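Local coordinates for lipoate-protein ligase 1 (Plasmodium falciparum, PDB 5T8U), which belongs to the lipoate-protein ligase family, with a lipoyl protein ligase A/B catalytic domain and a smaller C-terminal domain, and binds lipoic acid in this structure, at residues A[52-60]-A[217-228]; A[87-95]-A[264-273]. One frame throughout, in Å; residues are numbered along the deposited sequence.

The two contacts lie on opposite sides of the chain's centre, about 27 Å apart between their centres, and each has one residue at the lipoic acid pocket. In contact 1, helix 213-227 packs on strand 55-59 of the eight-stranded sheet; W59 of that strand touches the ligand, while L58, whose side chain faces the helix, stays about 10 Å from it. Contact 2 joins the chain just after strand 88-90, in a separate three-stranded sheet, to the end of helix 256-266 and to helix 268-271. There R92, about 4 Å from the ligand, belongs to the pocket, and its neighbour R91 grips segment 264-273. The segments alternate along the chain without touching between contacts.

Contact 1 (A[52-60]-A[217-228]); sequences NEPILFLWR and CIALIKEFTKFY
Helix 213-227 lies against one face of the large mixed sheet, where P54, just before strand 55-59, and L56 and L58 within it meet C217, L220, I221 and F224 of the helix and Y228 just after it. Residues 217-227 and the strand run almost exactly antiparallel, at 175°, with their axes 10.2 Å apart at closest approach. The contact is made almost wholly by apolar side chains and ring faces.

At the C-terminal end of the helix P54 puts its CB-CG edge over one face of the Y228 ring: its CG sits 3.6 Å from the centroid of that ring, close to the ring normal, while CB leans toward CE2. The other face of this ring is covered by F227, so the tyrosine is held between proline and phenylalanine. Its OH is bonded to N112 of strand 105-112.

One step along, L56 meets F224. With CG of F224 anti to the backbone N (chi1 175°), the ring stretches from the helix to the strand and receives L56 CB over its centre, 3.7 Å from the centroid. L56 CD2 lies back along the phenylalanine, 4.0 Å from F224 CB; the leucine and the phenylalanine thus lie alongside one another, pointing opposite ways. Y228 CD2 covers the opposite face of F224, offset toward the rim.

L58 divides its two methyls between neighbouring helix residues. CD1 of L58 rests against CG1 of I221 at 3.7 Å, whereas its CD2 meets L220 CD2 at 4.0 Å and C217 SG at 4.1 Å. I55 and W59 point away from the helix; W59, bonded through NE1 to T109, reaches the lipoic acid on the other side of the strand. This is the layered alpha/beta arrangement of the lipoyl ligase catalytic domain, a helix covering the sheet face turned away from the ligand.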
# COMPACT_ATOMS: atom_id res chain seq x y z
N ASN A 52 1.37 21.07 2.84
CA ASN A 52 0.71 20.39 3.95
C ASN A 52 -0.72 19.96 3.60
O ASN A 52 -1.47 19.60 4.51
CB ASN A 52 0.69 21.31 5.19
CG ASN A 52 0.30 20.58 6.46
OD1 ASN A 52 0.36 19.36 6.53
ND2 ASN A 52 -0.09 21.34 7.48
N GLU A 53 -1.10 19.98 2.33
CA GLU A 53 -2.48 19.77 1.91
C GLU A 53 -2.66 18.38 1.32
O GLU A 53 -1.68 17.65 1.08
CB GLU A 53 -2.86 20.84 0.88
CG GLU A 53 -2.88 22.25 1.42
CD GLU A 53 -4.04 22.50 2.36
OE1 GLU A 53 -3.83 22.47 3.59
OE2 GLU A 53 -5.17 22.72 1.87
N PRO A 54 -3.90 17.96 1.06
CA PRO A 54 -4.13 16.62 0.52
C PRO A 54 -3.56 16.45 -0.88
O PRO A 54 -3.42 17.41 -1.65
CB PRO A 54 -5.66 16.50 0.50
CG PRO A 54 -6.14 17.53 1.46
CD PRO A 54 -5.16 18.65 1.37
N ILE A 55 -3.22 15.20 -1.21
CA ILE A 55 -2.73 14.82 -2.53
C ILE A 55 -3.49 13.59 -3.00
O ILE A 55 -3.69 12.64 -2.23
CB ILE A 55 -1.22 14.54 -2.53
CG1 ILE A 55 -0.45 15.83 -2.21
CG2 ILE A 55 -0.77 13.95 -3.87
CD1 ILE A 55 1.05 15.66 -2.16
N LEU A 56 -3.89 13.60 -4.27
CA LEU A 56 -4.39 12.42 -4.96
C LEU A 56 -3.49 12.15 -6.15
O LEU A 56 -3.29 13.03 -6.99
CB LEU A 56 -5.84 12.61 -5.42
CG LEU A 56 -6.36 11.56 -6.42
CD1 LEU A 56 -6.24 10.16 -5.84
CD2 LEU A 56 -7.79 11.86 -6.81
N PHE A 57 -2.95 10.93 -6.23
CA PHE A 57 -2.03 10.55 -7.29
C PHE A 57 -2.58 9.31 -7.99
O PHE A 57 -2.79 8.28 -7.35
CB PHE A 57 -0.63 10.29 -6.73
CG PHE A 57 0.30 9.62 -7.71
CD1 PHE A 57 0.44 10.12 -8.99
CD2 PHE A 57 1.05 8.52 -7.33
CE1 PHE A 57 1.30 9.51 -9.89
CE2 PHE A 57 1.91 7.91 -8.23
CZ PHE A 57 2.03 8.41 -9.51
N LEU A 58 -2.78 9.41 -9.30
CA LEU A 58 -3.38 8.34 -10.09
C LEU A 58 -2.33 7.74 -11.02
O LEU A 58 -1.52 8.46 -11.60
CB LEU A 58 -4.57 8.87 -10.90
CG LEU A 58 -5.77 9.24 -10.03
CD1 LEU A 58 -6.60 10.34 -10.68
CD2 LEU A 58 -6.62 8.01 -9.77
N TRP A 59 -2.36 6.41 -11.16
CA TRP A 59 -1.34 5.73 -11.94
C TRP A 59 -1.83 4.34 -12.30
O TRP A 59 -2.69 3.76 -11.62
CB TRP A 59 -0.01 5.66 -11.19
CG TRP A 59 -0.12 5.28 -9.74
CD1 TRP A 59 -0.72 6.00 -8.74
CD2 TRP A 59 0.40 4.10 -9.11
NE1 TRP A 59 -0.62 5.34 -7.54
CE2 TRP A 59 0.06 4.17 -7.74
CE3 TRP A 59 1.11 2.98 -9.57
CZ2 TRP A 59 0.42 3.17 -6.84
CZ3 TRP A 59 1.46 2.00 -8.67
CH2 TRP A 59 1.11 2.10 -7.32
N ARG A 60 -1.29 3.80 -13.39
CA ARG A 60 -1.62 2.46 -13.86
C ARG A 60 -0.33 1.70 -14.16
O ARG A 60 0.70 2.30 -14.45
CB ARG A 60 -2.51 2.51 -15.11
CG ARG A 60 -3.87 3.15 -14.88
CD ARG A 60 -4.46 3.67 -16.18
NE ARG A 60 -4.69 2.61 -17.16
CZ ARG A 60 -5.05 2.82 -18.42
NH1 ARG A 60 -5.21 4.06 -18.88
NH2 ARG A 60 -5.25 1.79 -19.23
N CYS A 217 -11.32 8.00 -13.51
CA CYS A 217 -10.33 8.93 -13.00
C CYS A 217 -10.88 10.35 -12.93
O CYS A 217 -10.76 11.02 -11.90
CB CYS A 217 -9.07 8.88 -13.87
SG CYS A 217 -8.02 7.44 -13.59
N ILE A 218 -11.49 10.82 -14.02
CA ILE A 218 -12.03 12.18 -14.05
C ILE A 218 -13.07 12.36 -12.95
O ILE A 218 -13.01 13.32 -12.17
CB ILE A 218 -12.61 12.49 -15.44
CG1 ILE A 218 -11.48 12.57 -16.47
CG2 ILE A 218 -13.40 13.81 -15.43
CD1 ILE A 218 -11.95 12.64 -17.91
N ALA A 219 -14.03 11.43 -12.86
CA ALA A 219 -15.04 11.53 -11.81
C ALA A 219 -14.38 11.58 -10.43
O ALA A 219 -14.80 12.35 -9.56
CB ALA A 219 -16.00 10.34 -11.89
N LEU A 220 -13.34 10.77 -10.23
CA LEU A 220 -12.68 10.70 -8.93
C LEU A 220 -11.99 12.02 -8.59
O LEU A 220 -12.06 12.48 -7.44
CB LEU A 220 -11.67 9.56 -8.92
CG LEU A 220 -11.03 9.17 -7.59
CD1 LEU A 220 -12.09 8.84 -6.55
CD2 LEU A 220 -10.11 7.98 -7.81
N ILE A 221 -11.33 12.64 -9.56
CA ILE A 221 -10.73 13.96 -9.33
C ILE A 221 -11.81 14.97 -9.00
O ILE A 221 -11.65 15.81 -8.10
CB ILE A 221 -9.90 14.39 -10.56
CG1 ILE A 221 -8.79 13.38 -10.83
CG2 ILE A 221 -9.31 15.78 -10.34
CD1 ILE A 221 -8.04 13.61 -12.14
N LYS A 222 -12.94 14.92 -9.72
CA LYS A 222 -14.06 15.81 -9.43
C LYS A 222 -14.49 15.70 -7.98
O LYS A 222 -14.51 16.70 -7.24
CB LYS A 222 -15.23 15.50 -10.37
CG LYS A 222 -15.11 16.14 -11.75
CD LYS A 222 -16.23 15.69 -12.67
CE LYS A 222 -16.29 16.52 -13.94
NZ LYS A 222 -17.44 16.15 -14.82
N GLU A 223 -14.84 14.49 -7.53
CA GLU A 223 -15.29 14.32 -6.16
C GLU A 223 -14.19 14.59 -5.14
O GLU A 223 -14.49 14.87 -3.98
CB GLU A 223 -15.85 12.90 -5.96
CG GLU A 223 -17.22 12.70 -6.57
CD GLU A 223 -18.29 13.55 -5.91
OE1 GLU A 223 -19.41 13.63 -6.45
OE2 GLU A 223 -18.00 14.14 -4.85
N PHE A 224 -12.92 14.50 -5.54
CA PHE A 224 -11.82 14.84 -4.65
C PHE A 224 -11.78 16.35 -4.40
O PHE A 224 -11.94 16.81 -3.26
CB PHE A 224 -10.51 14.34 -5.28
CG PHE A 224 -9.27 14.73 -4.52
CD1 PHE A 224 -8.84 13.99 -3.44
CD2 PHE A 224 -8.52 15.83 -4.92
CE1 PHE A 224 -7.68 14.33 -2.76
CE2 PHE A 224 -7.37 16.18 -4.24
CZ PHE A 224 -6.95 15.43 -3.16
N THR A 225 -11.58 17.13 -5.47
CA THR A 225 -11.58 18.58 -5.34
C THR A 225 -12.85 19.07 -4.65
O THR A 225 -12.79 19.90 -3.74
CB THR A 225 -11.45 19.21 -6.73
OG1 THR A 225 -10.33 18.64 -7.42
CG2 THR A 225 -11.25 20.72 -6.63
N LYS A 226 -14.00 18.55 -5.07
CA LYS A 226 -15.26 18.95 -4.46
C LYS A 226 -15.30 18.59 -2.98
O LYS A 226 -15.78 19.36 -2.16
CB LYS A 226 -16.43 18.29 -5.20
CG LYS A 226 -17.77 18.42 -4.50
CD LYS A 226 -18.91 18.04 -5.43
CE LYS A 226 -19.99 17.26 -4.70
NZ LYS A 226 -21.03 16.75 -5.64
N PHE A 227 -14.78 17.40 -2.63
CA PHE A 227 -14.75 17.02 -1.22
C PHE A 227 -13.95 18.02 -0.40
O PHE A 227 -14.35 18.39 0.71
CB PHE A 227 -14.16 15.62 -1.06
CG PHE A 227 -14.03 15.18 0.38
CD1 PHE A 227 -12.87 15.45 1.09
CD2 PHE A 227 -15.06 14.52 1.02
CE1 PHE A 227 -12.74 15.05 2.41
CE2 PHE A 227 -14.94 14.12 2.34
CZ PHE A 227 -13.78 14.39 3.03
N TYR A 228 -12.82 18.48 -0.93
CA TYR A 228 -11.99 19.44 -0.20
C TYR A 228 -12.34 20.89 -0.53
O TYR A 228 -11.58 21.79 -0.17
CB TYR A 228 -10.51 19.18 -0.48
CG TYR A 228 -10.02 17.89 0.14
CD1 TYR A 228 -10.04 17.70 1.52
CD2 TYR A 228 -9.54 16.85 -0.65
CE1 TYR A 228 -9.60 16.52 2.08
CE2 TYR A 228 -9.10 15.67 -0.09
CZ TYR A 228 -9.13 15.51 1.27
OH TYR A 228 -8.68 14.33 1.82

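Contact 2 (A[87-95]-A[264-273]); sequences VLVARRFTG and LLKDWDWCYG
R91 crosses the indole of W270 and binds C271 O, while W270 NE1 donates back to R91 O, where the chain leaves strand 88-90. From R91 CB, which lies 3.5 Å from W270 NE1, the side chain runs out extended across the indole. CG lies 3.9 Å from CE2 of W270, and CD of R91 is over one face of the six-membered ring, 3.9 Å from its centroid; L264 CG lies over the rim of the opposite face.

The chain then bends at chi3 (-63°), carrying the guanidinium past the indole to the backbone carbonyls of W270 and C271. NE and NH2 of R91 grip C271 O side-on, at 3.2 and 2.9 Å, with that oxygen close to the guanidinium plane and both nitrogens on one face of the carbonyl. NE also makes a weak bond to W270 O, and NH1 turns to Q71 O. The adjoining R92 points away from this segment, bonded to G95 and G97 beside the lipoic acid.

In return, W270 NE1 donates to R91 O at 3.0 Å, with the acceptor in the indole plane. The ring of F93 meets W270 CZ2 through CE1 at 3.6 Å, its plane inclined 52° to the indole, and its CZ touches L265 CD2.

R91 thus spends its donors on neutral carbonyl oxygens, which would probably favour the charged guanidinium; together with the returned W270 NE1 bond, they pin the strand exit to segment 264-273.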
# COMPACT_ATOMS: atom_id res chain seq x y z
N VAL A 87 5.71 -11.45 -16.71
CA VAL A 87 5.07 -10.56 -15.75
C VAL A 87 6.15 -10.03 -14.81
O VAL A 87 7.00 -10.79 -14.33
CB VAL A 87 3.95 -11.28 -14.98
CG1 VAL A 87 3.41 -10.40 -13.85
CG2 VAL A 87 2.83 -11.68 -15.92
N LEU A 88 6.10 -8.73 -14.54
CA LEU A 88 7.07 -8.11 -13.64
C LEU A 88 6.70 -8.39 -12.19
O LEU A 88 5.54 -8.65 -11.87
CB LEU A 88 7.12 -6.60 -13.88
CG LEU A 88 7.50 -6.18 -15.31
CD1 LEU A 88 7.39 -4.67 -15.48
CD2 LEU A 88 8.91 -6.65 -15.66
N VAL A 89 7.71 -8.36 -11.33
CA VAL A 89 7.55 -8.66 -9.91
C VAL A 89 8.05 -7.47 -9.11
O VAL A 89 9.06 -6.85 -9.47
CB VAL A 89 8.29 -9.95 -9.52
CG1 VAL A 89 8.17 -10.22 -8.02
CG2 VAL A 89 7.76 -11.14 -10.31
N ALA A 90 7.35 -7.15 -8.02
CA ALA A 90 7.74 -6.02 -7.19
C ALA A 90 7.30 -6.27 -5.75
O ALA A 90 6.41 -7.09 -5.48
CB ALA A 90 7.14 -4.71 -7.71
N ARG A 91 7.94 -5.56 -4.83
CA ARG A 91 7.60 -5.58 -3.42
C ARG A 91 7.39 -4.14 -2.97
O ARG A 91 8.31 -3.32 -3.06
CB ARG A 91 8.70 -6.26 -2.59
CG ARG A 91 8.48 -6.19 -1.08
CD ARG A 91 9.68 -6.75 -0.32
NE ARG A 91 9.90 -8.16 -0.61
CZ ARG A 91 9.43 -9.18 0.11
NH1 ARG A 91 8.69 -8.95 1.19
NH2 ARG A 91 9.69 -10.42 -0.25
N ARG A 92 6.19 -3.84 -2.50
CA ARG A 92 5.86 -2.49 -2.07
C ARG A 92 6.30 -2.27 -0.62
O ARG A 92 6.75 -3.18 0.07
CB ARG A 92 4.36 -2.23 -2.23
CG ARG A 92 3.47 -3.23 -1.52
CD ARG A 92 2.00 -2.90 -1.69
NE ARG A 92 1.16 -3.81 -0.92
CZ ARG A 92 0.70 -4.98 -1.37
NH1 ARG A 92 -0.06 -5.73 -0.58
NH2 ARG A 92 1.00 -5.40 -2.59
N PHE A 93 6.16 -1.02 -0.17
CA PHE A 93 6.56 -0.64 1.18
C PHE A 93 5.44 -0.77 2.20
O PHE A 93 5.70 -0.65 3.40
CB PHE A 93 7.07 0.81 1.17
CG PHE A 93 8.29 1.02 0.32
CD1 PHE A 93 9.39 0.18 0.44
CD2 PHE A 93 8.33 2.04 -0.61
CE1 PHE A 93 10.51 0.37 -0.34
CE2 PHE A 93 9.45 2.24 -1.40
CZ PHE A 93 10.55 1.40 -1.26
N THR A 94 4.21 -1.03 1.76
CA THR A 94 3.08 -1.19 2.65
C THR A 94 2.82 -2.67 2.91
O THR A 94 3.48 -3.55 2.35
CB THR A 94 1.83 -0.52 2.07
OG1 THR A 94 1.48 -1.16 0.83
CG2 THR A 94 2.07 0.96 1.81
N GLY A 95 1.85 -2.94 3.78
CA GLY A 95 1.43 -4.30 4.06
C GLY A 95 0.36 -4.77 3.09
O GLY A 95 -0.02 -4.09 2.14
N LEU A 264 16.43 -0.00 -6.11
CA LEU A 264 16.07 -0.92 -5.03
C LEU A 264 14.88 -1.78 -5.42
O LEU A 264 14.91 -3.01 -5.28
CB LEU A 264 15.77 -0.12 -3.76
CG LEU A 264 15.05 -0.87 -2.63
CD1 LEU A 264 15.81 -2.13 -2.23
CD2 LEU A 264 14.85 0.04 -1.43
N LEU A 265 13.81 -1.16 -5.93
CA LEU A 265 12.62 -1.90 -6.32
C LEU A 265 12.92 -2.86 -7.47
O LEU A 265 12.30 -3.92 -7.56
CB LEU A 265 11.51 -0.93 -6.70
CG LEU A 265 11.12 0.06 -5.60
CD1 LEU A 265 10.26 1.18 -6.16
CD2 LEU A 265 10.41 -0.65 -4.46
N LYS A 266 13.85 -2.49 -8.35
CA LYS A 266 14.28 -3.39 -9.42
C LYS A 266 15.21 -4.48 -8.92
O LYS A 266 15.33 -5.52 -9.57
CB LYS A 266 14.98 -2.59 -10.52
CG LYS A 266 14.40 -2.77 -11.91
CD LYS A 266 15.19 -1.98 -12.94
CE LYS A 266 14.60 -2.11 -14.34
NZ LYS A 266 15.33 -1.28 -15.33
N ASP A 267 15.87 -4.26 -7.79
CA ASP A 267 16.84 -5.21 -7.28
C ASP A 267 16.19 -6.56 -7.00
O ASP A 267 14.98 -6.66 -6.75
CB ASP A 267 17.49 -4.67 -6.00
CG ASP A 267 18.56 -5.60 -5.46
OD1 ASP A 267 19.07 -6.44 -6.23
OD2 ASP A 267 18.89 -5.49 -4.26
N TRP A 268 17.01 -7.61 -7.04
CA TRP A 268 16.52 -8.96 -6.81
C TRP A 268 16.44 -9.29 -5.32
O TRP A 268 15.49 -9.93 -4.88
CB TRP A 268 17.42 -9.97 -7.54
CG TRP A 268 16.92 -11.37 -7.46
CD1 TRP A 268 16.14 -12.02 -8.37
CD2 TRP A 268 17.17 -12.31 -6.40
NE1 TRP A 268 15.88 -13.30 -7.95
CE2 TRP A 268 16.50 -13.51 -6.75
CE3 TRP A 268 17.88 -12.26 -5.20
CZ2 TRP A 268 16.54 -14.64 -5.93
CZ3 TRP A 268 17.91 -13.38 -4.40
CH2 TRP A 268 17.24 -14.56 -4.77
N ASP A 269 17.44 -8.85 -4.54
CA ASP A 269 17.45 -9.15 -3.12
C ASP A 269 16.28 -8.52 -2.38
O ASP A 269 15.88 -9.02 -1.32
CB ASP A 269 18.76 -8.68 -2.49
CG ASP A 269 19.91 -9.65 -2.73
OD1 ASP A 269 19.75 -10.57 -3.55
OD2 ASP A 269 20.96 -9.49 -2.08
N TRP A 270 15.71 -7.43 -2.91
CA TRP A 270 14.59 -6.77 -2.24
C TRP A 270 13.28 -7.48 -2.55
O TRP A 270 12.52 -7.83 -1.64
CB TRP A 270 14.52 -5.30 -2.65
CG TRP A 270 13.22 -4.64 -2.30
CD1 TRP A 270 12.21 -4.31 -3.15
CD2 TRP A 270 12.79 -4.24 -0.99
NE1 TRP A 270 11.18 -3.73 -2.46
CE2 TRP A 270 11.51 -3.67 -1.13
CE3 TRP A 270 13.37 -4.31 0.28
CZ2 TRP A 270 10.80 -3.17 -0.04
CZ3 TRP A 270 12.66 -3.81 1.36
CH2 TRP A 270 11.38 -3.25 1.19
N CYS A 271 12.98 -7.69 -3.83
CA CYS A 271 11.74 -8.35 -4.21
C CYS A 271 11.70 -9.78 -3.68
O CYS A 271 10.79 -10.16 -2.93
CB CYS A 271 11.58 -8.34 -5.73
SG CYS A 271 11.46 -6.69 -6.45
N TYR A 272 12.70 -10.58 -4.05
CA TYR A 272 12.76 -11.97 -3.59
C TYR A 272 13.16 -12.08 -2.13
O TYR A 272 13.04 -13.17 -1.56
CB TYR A 272 13.73 -12.75 -4.47
CG TYR A 272 13.27 -12.88 -5.91
CD1 TYR A 272 12.84 -14.09 -6.43
CD2 TYR A 272 13.26 -11.77 -6.76
CE1 TYR A 272 12.42 -14.21 -7.74
CE2 TYR A 272 12.85 -11.87 -8.07
CZ TYR A 272 12.43 -13.09 -8.55
OH TYR A 272 12.01 -13.20 -9.86
N GLY A 273 13.62 -10.99 -1.52
CA GLY A 273 13.92 -11.00 -0.10
C GLY A 273 15.19 -11.77 0.23
O GLY A 273 16.15 -11.83 -0.54